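Local atomic coordinates of putative major capsid protein (Cafeteriavirus-dependent mavirus, PDB entry 6G44), a protein that probably builds the icosahedral shell of the marine virophage mavirus, as a double jelly-roll major capsid protein that forms trimers. Residues 119-130 with 206-214. Residues are numbered along the deposited sequence; the frame is centred on the assembly and turned at random. Where two conformers were deposited one is given.
Sequences FTSYPAQLIKLH and LVANPTQYK. With GOL (glycerol), chain B.
H130 and Y213 meet through contrasting first torsions: the imidazole swings anti to its own backbone nitrogen (chi1 -175°), whereas the phenol ring sits between backbone N and carbonyl carbon (chi1 60°). The result is a T-shaped pair, with the edge of Y213 directed at the face of H130, planes at 89° and centroids 5.4 Å apart. A second aromatic contact lies before the start of helix 123-130, at F119. There P210, which follows a cis peptide bond, lays CD over one face of F119, 4.0 Å from the ring centroid, a CH-pi geometry; T480 of strand 464-482 touches both residues. Between these ends the packing is mainly apolar. L126 CD1 lies 3.8 Å from V207 CG1, V207 CG1 also sits over the centre of one Y213 ring face, and P123 CG rests on A208 CB. S121 OG takes a weak, bent hydrogen bond from N209 N (3.3 Å) and also bonds a water that is within hydrogen-bonding distance of F119 O and N209 O. The amide of N209 turns elsewhere, ND2 donating to P291 O in strand 286-305. A second water, 2.7 Å from H130 NE2 and in the imidazole plane, donates to Y213 O. H130 ND1 bonds glycerol O3 at 2.8 Å, and K214 NZ bonds two other hydroxyls of this probable crystallisation additive. Joining the end of strand 117-121 and the helix 123-130 that follows it to the loop between strands 195-205 and 222-235, the interface is cemented by apolar and ring contacts more than by direct polar bonds: V207 O, buried against P123 and L126, has no polar partner, and water carries much of the remaining polar linkage.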
# COMPACT_ATOMS: atom_id res chain seq x y z
N PHE C 119 -34.99 3.52 11.61
CA PHE C 119 -34.18 2.68 10.72
C PHE C 119 -33.69 1.50 11.55
O PHE C 119 -32.99 1.71 12.53
CB PHE C 119 -32.97 3.46 10.21
CG PHE C 119 -33.28 4.77 9.52
CD1 PHE C 119 -33.38 5.95 10.25
CD2 PHE C 119 -33.38 4.84 8.13
CE1 PHE C 119 -33.64 7.16 9.62
CE2 PHE C 119 -33.63 6.06 7.49
CZ PHE C 119 -33.78 7.21 8.24
N THR C 120 -34.08 0.29 11.18
CA THR C 120 -33.65 -0.91 11.89
C THR C 120 -32.61 -1.64 11.04
O THR C 120 -32.85 -1.92 9.89
CB THR C 120 -34.86 -1.84 12.17
OG1 THR C 120 -35.80 -1.12 13.00
CG2 THR C 120 -34.44 -3.09 12.90
N SER C 121 -31.47 -1.92 11.64
CA SER C 121 -30.40 -2.64 10.95
C SER C 121 -29.67 -3.57 11.88
O SER C 121 -29.95 -3.62 13.08
CB SER C 121 -29.50 -1.64 10.26
OG SER C 121 -28.74 -0.96 11.17
N TYR C 122 -28.71 -4.31 11.32
CA TYR C 122 -28.10 -5.43 12.02
C TYR C 122 -26.58 -5.32 11.91
O TYR C 122 -25.97 -5.94 11.01
CB TYR C 122 -28.64 -6.73 11.41
CG TYR C 122 -30.14 -6.76 11.48
CD1 TYR C 122 -30.78 -7.11 12.64
CD2 TYR C 122 -30.90 -6.36 10.39
CE1 TYR C 122 -32.18 -7.09 12.73
CE2 TYR C 122 -32.29 -6.32 10.46
CZ TYR C 122 -32.91 -6.70 11.64
OH TYR C 122 -34.30 -6.67 11.68
N PRO C 123 -25.96 -4.51 12.78
CA PRO C 123 -24.53 -4.19 12.59
C PRO C 123 -23.61 -5.41 12.56
O PRO C 123 -22.67 -5.45 11.76
CB PRO C 123 -24.24 -3.28 13.78
CG PRO C 123 -25.55 -2.59 14.05
CD PRO C 123 -26.57 -3.66 13.84
N ALA C 124 -23.82 -6.39 13.44
CA ALA C 124 -22.91 -7.55 13.49
C ALA C 124 -23.00 -8.31 12.16
O ALA C 124 -21.98 -8.77 11.64
CB ALA C 124 -23.26 -8.46 14.66
N GLN C 125 -24.21 -8.49 11.64
CA GLN C 125 -24.42 -9.17 10.35
C GLN C 125 -23.79 -8.34 9.21
O GLN C 125 -23.13 -8.91 8.31
CB GLN C 125 -25.93 -9.38 10.15
CG GLN C 125 -26.36 -10.06 8.88
CD GLN C 125 -27.87 -10.19 8.83
OE1 GLN C 125 -28.56 -9.21 8.53
NE2 GLN C 125 -28.38 -11.39 9.12
N LEU C 126 -23.95 -7.02 9.26
CA LEU C 126 -23.46 -6.10 8.22
C LEU C 126 -21.93 -6.14 8.17
O LEU C 126 -21.35 -6.31 7.09
CB LEU C 126 -23.90 -4.64 8.46
CG LEU C 126 -25.25 -4.03 8.06
CD1 LEU C 126 -25.44 -2.69 8.76
CD2 LEU C 126 -25.35 -3.82 6.56
N ILE C 127 -21.29 -6.04 9.32
CA ILE C 127 -19.83 -5.95 9.32
C ILE C 127 -19.23 -7.28 8.96
O ILE C 127 -18.13 -7.28 8.37
CB ILE C 127 -19.29 -5.38 10.66
CG1 ILE C 127 -17.84 -4.89 10.55
CG2 ILE C 127 -19.39 -6.36 11.79
CD1 ILE C 127 -17.59 -3.86 9.47
N LYS C 128 -19.87 -8.40 9.28
CA LYS C 128 -19.31 -9.70 8.90
C LYS C 128 -19.14 -9.81 7.40
O LYS C 128 -18.19 -10.44 6.94
CB LYS C 128 -20.14 -10.89 9.43
CG LYS C 128 -19.50 -12.26 9.22
CD LYS C 128 -20.28 -13.38 9.90
CE LYS C 128 -19.61 -14.74 9.73
NZ LYS C 128 -20.34 -15.87 10.38
N LEU C 129 -20.05 -9.22 6.62
CA LEU C 129 -19.92 -9.17 5.16
C LEU C 129 -19.01 -8.06 4.71
O LEU C 129 -18.11 -8.27 3.89
CB LEU C 129 -21.28 -8.94 4.49
CG LEU C 129 -22.23 -10.10 4.44
CD1 LEU C 129 -23.59 -9.61 3.96
CD2 LEU C 129 -21.69 -11.13 3.46
N HIS C 130 -19.24 -6.86 5.23
CA HIS C 130 -18.59 -5.65 4.79
C HIS C 130 -17.08 -5.73 4.92
O HIS C 130 -16.33 -5.17 4.10
CB HIS C 130 -19.13 -4.45 5.58
CG HIS C 130 -18.62 -3.13 5.13
ND1 HIS C 130 -18.93 -2.61 3.90
CD2 HIS C 130 -17.87 -2.20 5.75
CE1 HIS C 130 -18.37 -1.42 3.78
NE2 HIS C 130 -17.71 -1.15 4.89
N LEU C 206 -20.15 3.51 14.09
CA LEU C 206 -21.32 2.63 14.07
C LEU C 206 -21.74 2.31 12.65
O LEU C 206 -21.96 3.25 11.87
CB LEU C 206 -22.48 3.32 14.79
CG LEU C 206 -23.80 2.55 14.84
CD1 LEU C 206 -23.68 1.19 15.49
CD2 LEU C 206 -24.84 3.40 15.59
N VAL C 207 -21.90 1.01 12.32
CA VAL C 207 -22.36 0.55 11.02
C VAL C 207 -23.84 0.19 11.14
O VAL C 207 -24.21 -0.94 11.47
CB VAL C 207 -21.52 -0.65 10.55
CG1 VAL C 207 -21.99 -1.22 9.23
CG2 VAL C 207 -20.06 -0.21 10.47
N ALA C 208 -24.68 1.20 10.93
CA ALA C 208 -26.15 1.04 11.10
C ALA C 208 -26.84 2.08 10.26
O ALA C 208 -26.54 3.25 10.40
CB ALA C 208 -26.53 1.19 12.56
N ASN C 209 -27.80 1.67 9.43
CA ASN C 209 -28.51 2.66 8.60
C ASN C 209 -29.11 3.79 9.49
O ASN C 209 -29.66 3.48 10.56
CB ASN C 209 -29.63 2.00 7.81
CG ASN C 209 -29.12 0.98 6.78
OD1 ASN C 209 -28.34 0.08 7.12
ND2 ASN C 209 -29.57 1.12 5.54
N PRO C 210 -28.99 5.07 9.11
CA PRO C 210 -28.45 5.61 7.85
C PRO C 210 -27.02 6.15 7.95
O PRO C 210 -26.64 7.02 7.14
CB PRO C 210 -29.41 6.76 7.58
CG PRO C 210 -29.63 7.31 8.96
CD PRO C 210 -29.64 6.14 9.90
N THR C 211 -26.20 5.64 8.87
CA THR C 211 -24.86 6.22 9.05
C THR C 211 -24.04 6.05 7.79
O THR C 211 -24.20 5.12 7.01
CB THR C 211 -24.07 5.65 10.24
OG1 THR C 211 -23.68 4.30 9.97
CG2 THR C 211 -24.84 5.76 11.56
N GLN C 212 -23.14 6.99 7.61
CA GLN C 212 -22.31 7.09 6.40
C GLN C 212 -20.95 6.40 6.60
O GLN C 212 -19.88 6.98 6.38
CB GLN C 212 -22.20 8.54 6.01
CG GLN C 212 -23.56 9.16 5.69
CD GLN C 212 -24.18 8.55 4.47
OE1 GLN C 212 -23.72 8.82 3.35
NE2 GLN C 212 -25.22 7.71 4.65
N TYR C 213 -21.02 5.13 6.99
CA TYR C 213 -19.85 4.33 7.38
C TYR C 213 -18.96 3.97 6.20
O TYR C 213 -17.85 3.43 6.40
CB TYR C 213 -20.27 3.06 8.17
CG TYR C 213 -21.16 2.15 7.38
CD1 TYR C 213 -20.62 1.19 6.51
CD2 TYR C 213 -22.55 2.22 7.48
CE1 TYR C 213 -21.44 0.39 5.75
CE2 TYR C 213 -23.37 1.40 6.73
CZ TYR C 213 -22.80 0.49 5.85
OH TYR C 213 -23.59 -0.33 5.08
N LYS C 214 -19.42 4.20 4.98
CA LYS C 214 -18.59 3.96 3.80
C LYS C 214 -17.76 5.18 3.43
O LYS C 214 -16.90 5.08 2.55
CB LYS C 214 -19.45 3.51 2.62
CG LYS C 214 -20.21 2.20 2.85
CD LYS C 214 -21.38 1.99 1.89
CE LYS C 214 -21.01 2.01 0.42
NZ LYS C 214 -20.34 0.76 -0.04
C1 GOL B . -23.00 -1.79 0.93
O1 GOL B . -22.78 -1.10 -0.31
C2 GOL B . -21.82 -2.68 1.28
O2 GOL B . -20.63 -1.91 1.45
C3 GOL B . -22.13 -3.38 2.60
O3 GOL B . -21.08 -4.24 3.02
O HOH W 1 -30.17 1.22 11.97
O HOH W 2 -16.37 1.14 4.99